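Local coordinates for motility hub protein FimV (Pseudomonas aeruginosa, PDB 4MBQ) that is an inner-membrane protein that regulates intracellular cyclic AMP by activating adenylate cyclase CyaB and is essential for type IV pilus assembly and twitching motility, at residues K21-A25 / I40-V44. Residues are numbered along the deposited sequence; the frame is centred on the assembly and turned at random.
Sequences KLDLA and ILDEV
Ala25 and Ile40 face each other where two helices of this cytoplasmic tetratricopeptide repeat (TPR) segment run antiparallel, their local axes 154° apart in direction and 9.0 Å from each other. The small Ala25 lets the backbones close to 6.0 Å between its CA and that of Ile40. On the packed side, Ala25 CB meets Leu41 CD2 at 3.6 Å, and Leu22 CD2 reaches Val44 CG1 at 3.7 Å. Lys21 CB belongs here too, between Val44 CG2 and Ile40 CG2. With Ile40 CG1 beside the backbone N (chi1 -67°), CG2 lies opposite that N and meets Lys21 O at 3.2 Å; that carbonyl is already bonded within its helix to Ala25 N. The other branch of Ile40 ends in CD1, lying 3.8 Å from Leu24 CB. The looser, partly exposed flank begins at the far end of Lys21 and at Glu43. The extended lysine chain crosses Glu43 steeply, NZ forming a salt bridge with Glu43 OE1 at 3.0 Å from above the carboxylate plane, 41° out of it. The same amine also pairs with Glu47, its stronger polar partner, so two carboxylates probably stabilise its charge. Helices 15-30 and 34-47 form a helical hairpin against which helix 50-62 lies, touching Leu22, Leu41 and Val44, while Leu24 packs on Leu24 of a second subunit and Met31 of a third, and Ile40 on Tyr28 of that third subunit.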
loop_
_atom_site.group_PDB
_atom_site.type_symbol
_atom_site.label_atom_id
_atom_site.label_comp_id
_atom_site.label_asym_id
_atom_site.label_seq_id
_atom_site.Cartn_x
_atom_site.Cartn_y
_atom_site.Cartn_z
ATOM N N LYS B 21 -8.683 1.296 -2.440
ATOM C CA LYS B 21 -8.721 -0.055 -1.900
ATOM C C LYS B 21 -8.315 -1.095 -2.940
ATOM O O LYS B 21 -7.725 -2.118 -2.602
ATOM C CB LYS B 21 -10.102 -0.362 -1.308
ATOM C CG LYS B 21 -10.371 0.390 -0.008
ATOM C CD LYS B 21 -11.776 0.152 0.522
ATOM C CE LYS B 21 -11.976 0.882 1.847
ATOM N NZ LYS B 21 -13.355 0.731 2.379
ATOM N N LEU B 22 -8.621 -0.825 -4.205
ATOM C CA LEU B 22 -8.226 -1.718 -5.288
ATOM C C LEU B 22 -6.706 -1.787 -5.405
ATOM O O LEU B 22 -6.135 -2.859 -5.606
ATOM C CB LEU B 22 -8.842 -1.270 -6.615
ATOM C CG LEU B 22 -10.284 -1.716 -6.864
ATOM C CD1 LEU B 22 -10.838 -1.092 -8.137
ATOM C CD2 LEU B 22 -10.344 -3.231 -6.939
ATOM N N ASP B 23 -6.052 -0.640 -5.275
ATOM C CA ASP B 23 -4.594 -0.603 -5.316
ATOM C C ASP B 23 -3.986 -1.246 -4.073
ATOM O O ASP B 23 -2.947 -1.899 -4.154
ATOM C CB ASP B 23 -4.086 0.826 -5.511
ATOM C CG ASP B 23 -4.119 1.255 -6.965
ATOM O OD1 ASP B 23 -3.635 0.492 -7.829
ATOM O OD2 ASP B 23 -4.638 2.352 -7.252
ATOM N N LEU B 24 -4.646 -1.078 -2.930
ATOM C CA LEU B 24 -4.217 -1.738 -1.699
ATOM C C LEU B 24 -4.325 -3.252 -1.832
ATOM O O LEU B 24 -3.463 -3.988 -1.353
ATOM C CB LEU B 24 -5.042 -1.262 -0.500
ATOM C CG LEU B 24 -4.705 0.109 0.083
ATOM C CD1 LEU B 24 -5.401 0.296 1.422
ATOM C CD2 LEU B 24 -3.203 0.279 0.221
ATOM N N ALA B 25 -5.390 -3.712 -2.482
ATOM C CA ALA B 25 -5.583 -5.138 -2.702
ATOM C C ALA B 25 -4.477 -5.694 -3.588
ATOM O O ALA B 25 -3.954 -6.779 -3.331
ATOM C CB ALA B 25 -6.949 -5.407 -3.315
ATOM N N ILE B 40 -10.146 -6.813 1.698
ATOM C CA ILE B 40 -10.207 -5.491 1.084
ATOM C C ILE B 40 -11.117 -5.481 -0.140
ATOM O O ILE B 40 -11.896 -4.547 -0.338
ATOM C CB ILE B 40 -8.808 -4.999 0.673
ATOM C CG1 ILE B 40 -7.953 -4.739 1.911
ATOM C CG2 ILE B 40 -8.904 -3.734 -0.158
ATOM C CD1 ILE B 40 -6.671 -3.999 1.605
ATOM N N LEU B 41 -11.012 -6.522 -0.961
ATOM C CA LEU B 41 -11.823 -6.630 -2.170
ATOM C C LEU B 41 -13.309 -6.791 -1.858
ATOM O O LEU B 41 -14.161 -6.379 -2.647
ATOM C CB LEU B 41 -11.328 -7.781 -3.050
ATOM C CG LEU B 41 -9.985 -7.520 -3.738
ATOM C CD1 LEU B 41 -9.442 -8.783 -4.391
ATOM C CD2 LEU B 41 -10.124 -6.403 -4.760
ATOM N N ASP B 42 -13.617 -7.389 -0.709
ATOM C CA ASP B 42 -15.005 -7.527 -0.268
ATOM C C ASP B 42 -15.621 -6.144 -0.100
ATOM O O ASP B 42 -16.801 -5.939 -0.375
ATOM C CB ASP B 42 -15.078 -8.302 1.052
ATOM C CG ASP B 42 -16.505 -8.552 1.507
ATOM O OD1 ASP B 42 -17.385 -8.744 0.641
ATOM O OD2 ASP B 42 -16.748 -8.559 2.732
ATOM N N GLU B 43 -14.800 -5.195 0.340
ATOM C CA GLU B 43 -15.249 -3.825 0.541
ATOM C C GLU B 43 -15.433 -3.105 -0.795
ATOM O O GLU B 43 -16.364 -2.320 -0.962
ATOM C CB GLU B 43 -14.262 -3.077 1.438
ATOM C CG GLU B 43 -14.025 -3.772 2.772
ATOM C CD GLU B 43 -13.053 -3.028 3.667
ATOM O OE1 GLU B 43 -12.468 -2.023 3.211
ATOM O OE2 GLU B 43 -12.878 -3.450 4.829
ATOM N N VAL B 44 -14.549 -3.387 -1.748
ATOM C CA VAL B 44 -14.661 -2.811 -3.086
ATOM C C VAL B 44 -15.968 -3.240 -3.763
ATOM O O VAL B 44 -16.647 -2.430 -4.401
ATOM C CB VAL B 44 -13.455 -3.196 -3.968
ATOM C CG1 VAL B 44 -13.636 -2.668 -5.384
ATOM C CG2 VAL B 44 -12.168 -2.668 -3.359
#